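Local coordinates for protein (hdlp (histone deacetylase-like protein)) (Aquifex aeolicus, PDB 1C3P), which probably acts as a zinc-dependent deacetylase of the histone deacetylase family and binds the deacetylase inhibitors TSA and SAHA, at residues A[281-286]-A[311-316]; A[29-34]-A[305-310]. One frame throughout, in Å; residues are numbered along the deposited sequence.

Interaction 1. Residues A[281-286]-A[311-316]; sequences IVREVF and CELSGR
Arg283, near the C-terminal end of helix 272-286, reaches across to Glu312 in the last turn of helix 299-314 and forms the one salt bridge between the two segments. NH1 of Arg283 donates to OE1 of Glu312 at 3.0 Å. The bond is bent, with an angle of 146° at the hydrogen. The oxygen lies almost exactly in the guanidinium plane, but the nitrogen meets its anti side, somewhat out of the carboxylate plane, and the two flat groups are turned 50° against each other. The bridge is therefore a single N-H...O contact through NH1 and OE1, not a two-pronged pairing. The backbones stay well apart, the nearest CA atoms being those of Arg283 and Leu313 at 10.8 Å, and both long side chains span the gap. A bend at chi3 (69°) turns the otherwise extended arginine chain so that the guanidinium presents its NH1 corner to the carboxylate.

The apolar part is small: CD2 of Leu313 lies over one guanidinium face, 4.4 Å from CZ of Arg283.

Other polar partners share the arginine. Glu288, just beyond the helix, forms a salt bridge with NH2, and Asn280 accepts a weak hydrogen bond from NH1. Replacing the arginine with an alanine would probably leave both Glu312 and Glu288 without this cationic partner and take away the group that lies against CD2 of Leu313.

With a glutamate bound at each of two nitrogens, the cation is likely to be well neutralised, and this partly buried contact joins the C-terminal ends of two helices chiefly through charge, away from the zinc site.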
# COMPACT_ATOMS: atom_id res chain seq x y z
N ILE A 281 13.35 -7.85 -5.50
CA ILE A 281 13.04 -9.02 -6.31
C ILE A 281 12.06 -8.63 -7.42
O ILE A 281 12.16 -9.12 -8.55
CB ILE A 281 12.39 -10.13 -5.46
CG1 ILE A 281 13.43 -10.75 -4.53
CG2 ILE A 281 11.79 -11.18 -6.37
CD1 ILE A 281 12.85 -11.83 -3.62
N VAL A 282 11.10 -7.76 -7.10
CA VAL A 282 10.12 -7.34 -8.11
C VAL A 282 10.85 -6.56 -9.20
O VAL A 282 10.62 -6.77 -10.40
CB VAL A 282 9.01 -6.45 -7.50
CG1 VAL A 282 8.20 -5.81 -8.61
CG2 VAL A 282 8.08 -7.31 -6.63
N ARG A 283 11.75 -5.68 -8.79
CA ARG A 283 12.50 -4.88 -9.75
C ARG A 283 13.41 -5.73 -10.63
O ARG A 283 13.62 -5.40 -11.80
CB ARG A 283 13.31 -3.83 -9.01
CG ARG A 283 12.45 -2.79 -8.28
CD ARG A 283 13.29 -1.96 -7.35
NE ARG A 283 14.19 -1.06 -8.06
CZ ARG A 283 15.33 -0.60 -7.56
NH1 ARG A 283 15.72 -0.97 -6.35
NH2 ARG A 283 16.08 0.23 -8.28
N GLU A 284 13.94 -6.81 -10.09
CA GLU A 284 14.82 -7.67 -10.89
C GLU A 284 14.01 -8.42 -11.93
O GLU A 284 14.52 -8.76 -12.99
CB GLU A 284 15.53 -8.70 -10.02
CG GLU A 284 16.42 -8.10 -8.97
CD GLU A 284 17.04 -9.15 -8.09
OE1 GLU A 284 16.27 -9.93 -7.48
OE2 GLU A 284 18.28 -9.20 -8.01
N VAL A 285 12.74 -8.68 -11.63
CA VAL A 285 11.90 -9.40 -12.56
C VAL A 285 11.27 -8.48 -13.58
O VAL A 285 11.26 -8.78 -14.77
CB VAL A 285 10.76 -10.17 -11.83
CG1 VAL A 285 9.87 -10.88 -12.84
CG2 VAL A 285 11.34 -11.19 -10.85
N PHE A 286 10.74 -7.34 -13.14
CA PHE A 286 10.10 -6.44 -14.07
C PHE A 286 10.74 -5.08 -14.33
O PHE A 286 10.18 -4.26 -15.07
CB PHE A 286 8.63 -6.24 -13.66
CG PHE A 286 7.79 -7.47 -13.81
CD1 PHE A 286 7.40 -8.20 -12.69
CD2 PHE A 286 7.42 -7.93 -15.08
CE1 PHE A 286 6.65 -9.37 -12.83
CE2 PHE A 286 6.67 -9.10 -15.23
CZ PHE A 286 6.29 -9.82 -14.11
N CYS A 311 16.07 4.65 0.80
CA CYS A 311 17.51 4.51 0.65
C CYS A 311 17.86 3.69 -0.60
O CYS A 311 18.77 4.07 -1.33
CB CYS A 311 18.14 3.89 1.91
SG CYS A 311 18.22 4.99 3.37
N GLU A 312 17.14 2.60 -0.85
CA GLU A 312 17.39 1.77 -2.05
C GLU A 312 17.18 2.58 -3.33
O GLU A 312 18.03 2.59 -4.23
CB GLU A 312 16.41 0.59 -2.14
CG GLU A 312 17.00 -0.80 -2.17
CD GLU A 312 18.13 -0.99 -3.16
OE1 GLU A 312 17.96 -0.73 -4.38
OE2 GLU A 312 19.21 -1.42 -2.71
N LEU A 313 16.04 3.25 -3.42
CA LEU A 313 15.71 4.04 -4.61
C LEU A 313 16.66 5.22 -4.82
O LEU A 313 17.10 5.47 -5.94
CB LEU A 313 14.28 4.58 -4.53
CG LEU A 313 13.12 3.60 -4.59
CD1 LEU A 313 11.82 4.36 -4.38
CD2 LEU A 313 13.11 2.89 -5.92
N SER A 314 16.94 5.91 -3.71
CA SER A 314 17.78 7.11 -3.67
C SER A 314 19.26 6.81 -3.88
O SER A 314 20.05 7.70 -4.17
CB SER A 314 17.58 7.83 -2.32
OG SER A 314 18.32 9.03 -2.23
N GLY A 315 19.63 5.55 -3.72
CA GLY A 315 21.01 5.18 -3.92
C GLY A 315 21.93 5.56 -2.79
O GLY A 315 23.11 5.86 -3.00
N ARG A 316 21.41 5.59 -1.57
CA ARG A 316 22.28 5.92 -0.46
C ARG A 316 22.41 4.76 0.52
O ARG A 316 21.51 3.94 0.63
CB ARG A 316 21.77 7.16 0.26
CG ARG A 316 20.50 7.01 1.03
CD ARG A 316 20.17 8.37 1.62
NE ARG A 316 19.82 9.33 0.59
CZ ARG A 316 19.68 10.64 0.80
NH1 ARG A 316 19.89 11.12 2.01
NH2 ARG A 316 19.28 11.44 -0.18

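Interaction 2. Residues A[29-34]-A[305-310]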
# COMPACT_ATOMS: atom_id res chain seq x y z
N SER A 29 3.48 11.90 6.93
CA SER A 29 4.10 13.08 7.54
C SER A 29 5.19 12.58 8.47
O SER A 29 6.24 13.21 8.62
CB SER A 29 3.07 13.92 8.33
OG SER A 29 2.59 13.24 9.48
N LEU A 30 4.96 11.43 9.09
CA LEU A 30 5.97 10.91 9.99
C LEU A 30 7.17 10.46 9.18
O LEU A 30 8.30 10.66 9.62
CB LEU A 30 5.41 9.74 10.82
CG LEU A 30 6.34 9.09 11.87
CD1 LEU A 30 7.47 8.37 11.18
CD2 LEU A 30 6.88 10.15 12.82
N LEU A 31 6.94 9.87 8.01
CA LEU A 31 8.04 9.40 7.17
C LEU A 31 8.90 10.60 6.78
O LEU A 31 10.12 10.56 6.86
CB LEU A 31 7.53 8.74 5.88
CG LEU A 31 8.29 7.59 5.19
CD1 LEU A 31 8.06 7.66 3.66
CD2 LEU A 31 9.76 7.66 5.47
N LEU A 32 8.25 11.67 6.34
CA LEU A 32 8.97 12.87 5.94
C LEU A 32 9.81 13.42 7.08
O LEU A 32 10.98 13.72 6.88
CB LEU A 32 8.01 13.95 5.44
CG LEU A 32 7.34 13.76 4.07
CD1 LEU A 32 6.49 14.98 3.72
CD2 LEU A 32 8.41 13.57 3.00
N ARG A 33 9.22 13.54 8.26
CA ARG A 33 9.96 14.07 9.40
C ARG A 33 11.08 13.12 9.79
O ARG A 33 12.15 13.56 10.22
CB ARG A 33 9.02 14.30 10.60
CG ARG A 33 8.01 15.43 10.35
CD ARG A 33 7.33 15.91 11.63
NE ARG A 33 6.56 14.85 12.28
CZ ARG A 33 5.86 15.01 13.39
NH1 ARG A 33 5.83 16.19 14.00
NH2 ARG A 33 5.18 13.99 13.91
N PHE A 34 10.85 11.83 9.63
CA PHE A 34 11.85 10.83 9.97
C PHE A 34 13.03 10.87 8.99
O PHE A 34 14.19 10.88 9.39
CB PHE A 34 11.21 9.43 9.95
CG PHE A 34 12.12 8.36 10.47
CD1 PHE A 34 12.38 8.26 11.83
CD2 PHE A 34 12.74 7.47 9.59
CE1 PHE A 34 13.26 7.27 12.32
CE2 PHE A 34 13.61 6.48 10.06
CZ PHE A 34 13.87 6.38 11.43
N ALA A 305 10.92 0.87 7.78
CA ALA A 305 10.79 0.08 6.56
C ALA A 305 10.74 0.93 5.30
O ALA A 305 11.42 0.63 4.33
CB ALA A 305 9.54 -0.85 6.65
N TRP A 306 9.92 1.98 5.30
CA TRP A 306 9.89 2.81 4.12
C TRP A 306 11.20 3.55 3.96
O TRP A 306 11.58 3.92 2.86
CB TRP A 306 8.72 3.80 4.16
CG TRP A 306 7.42 3.17 3.74
CD1 TRP A 306 7.26 2.02 3.02
CD2 TRP A 306 6.10 3.69 3.95
NE1 TRP A 306 5.92 1.79 2.77
CE2 TRP A 306 5.19 2.81 3.33
CE3 TRP A 306 5.60 4.83 4.60
CZ2 TRP A 306 3.81 3.02 3.35
CZ3 TRP A 306 4.23 5.04 4.62
CH2 TRP A 306 3.35 4.14 4.00
N THR A 307 11.90 3.77 5.07
CA THR A 307 13.19 4.43 4.97
C THR A 307 14.12 3.52 4.18
O THR A 307 14.88 3.99 3.34
CB THR A 307 13.76 4.78 6.37
OG1 THR A 307 13.00 5.87 6.92
CG2 THR A 307 15.23 5.17 6.29
N LEU A 308 14.06 2.21 4.42
CA LEU A 308 14.89 1.28 3.65
C LEU A 308 14.56 1.40 2.16
O LEU A 308 15.45 1.39 1.29
CB LEU A 308 14.68 -0.17 4.11
CG LEU A 308 15.15 -0.53 5.52
CD1 LEU A 308 14.97 -2.04 5.79
CD2 LEU A 308 16.63 -0.14 5.66
N ILE A 309 13.28 1.52 1.85
CA ILE A 309 12.86 1.65 0.46
C ILE A 309 13.42 2.95 -0.12
O ILE A 309 13.92 2.96 -1.25
CB ILE A 309 11.33 1.71 0.32
CG1 ILE A 309 10.70 0.40 0.80
CG2 ILE A 309 10.96 1.98 -1.13
CD1 ILE A 309 11.13 -0.81 0.01
N TRP A 310 13.33 4.04 0.63
CA TRP A 310 13.82 5.31 0.10
C TRP A 310 15.34 5.25 -0.14
O TRP A 310 15.83 5.72 -1.17
CB TRP A 310 13.47 6.46 1.04
CG TRP A 310 13.96 7.77 0.55
CD1 TRP A 310 14.90 8.56 1.14
CD2 TRP A 310 13.63 8.40 -0.70
NE1 TRP A 310 15.18 9.64 0.34
CE2 TRP A 310 14.42 9.57 -0.80
CE3 TRP A 310 12.75 8.10 -1.75
CZ2 TRP A 310 14.35 10.43 -1.90
CZ3 TRP A 310 12.69 8.95 -2.85
CH2 TRP A 310 13.48 10.10 -2.91
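Leu31 and Trp306 make the apolar half of this buried contact between helices 28-37 and 299-314. The branched end of the leucine meets the indole at its benzo side and the root of its side chain: CD1 of Leu31 is 3.9 Å from CE3 of Trp306 and equally close to CB of the same tryptophan, and the two side chains cross at about a right angle. The other methyl, CD2 of Leu31, turns to the neighbouring threonine and lies 4.0 Å from OG1 of Thr307.

A hydroxyl against a ring edge makes the second half. OG1 of Thr307 sits in the plane of the Phe34 ring, 3.1 Å from CD2 and 3.3 Å from CE2 of Phe34, so the oxygen faces the C-H rim and not the pi cloud. CG of Phe34 is anti to the backbone N (chi1 -172°), which carries the ring out toward helix 299-314. The hydrogen bond of this hydroxyl goes instead to the carbonyl of Ala303, one turn back in its own helix.

The short helix segments cross at -61° with their axes 10.5 Å apart. Beyond the contact, Trp306 is held by a hydrogen bond from NE1 to the Leu255 carbonyl and meets Phe124 edge-to-face. Its side chain is about 8 Å from that of Asp168, a zinc ligand of this protein, although no zinc is bound in this model, which places this helix packing close to the metal site of the arginase-like alpha/beta fold.

After strand 4-8 the chain enters helix 28-37, whose 29-34 segment waits for a partner 271 residues further on. It then runs through most of the parallel sheet and its helices before reaching 281-286 on helix 272-286. After strand 290-292 comes helix 299-314, where 305-310 closes the long loop of interaction 2; directly afterwards, 311-316 closes the much shorter loop of interaction 1. The two loops cross, since 281-286 lies within the first and its partner just beyond it. Helix 299-314 serves both contacts, their centres 16 Å apart, and so ties the first helix, 28-37, to helix 272-286.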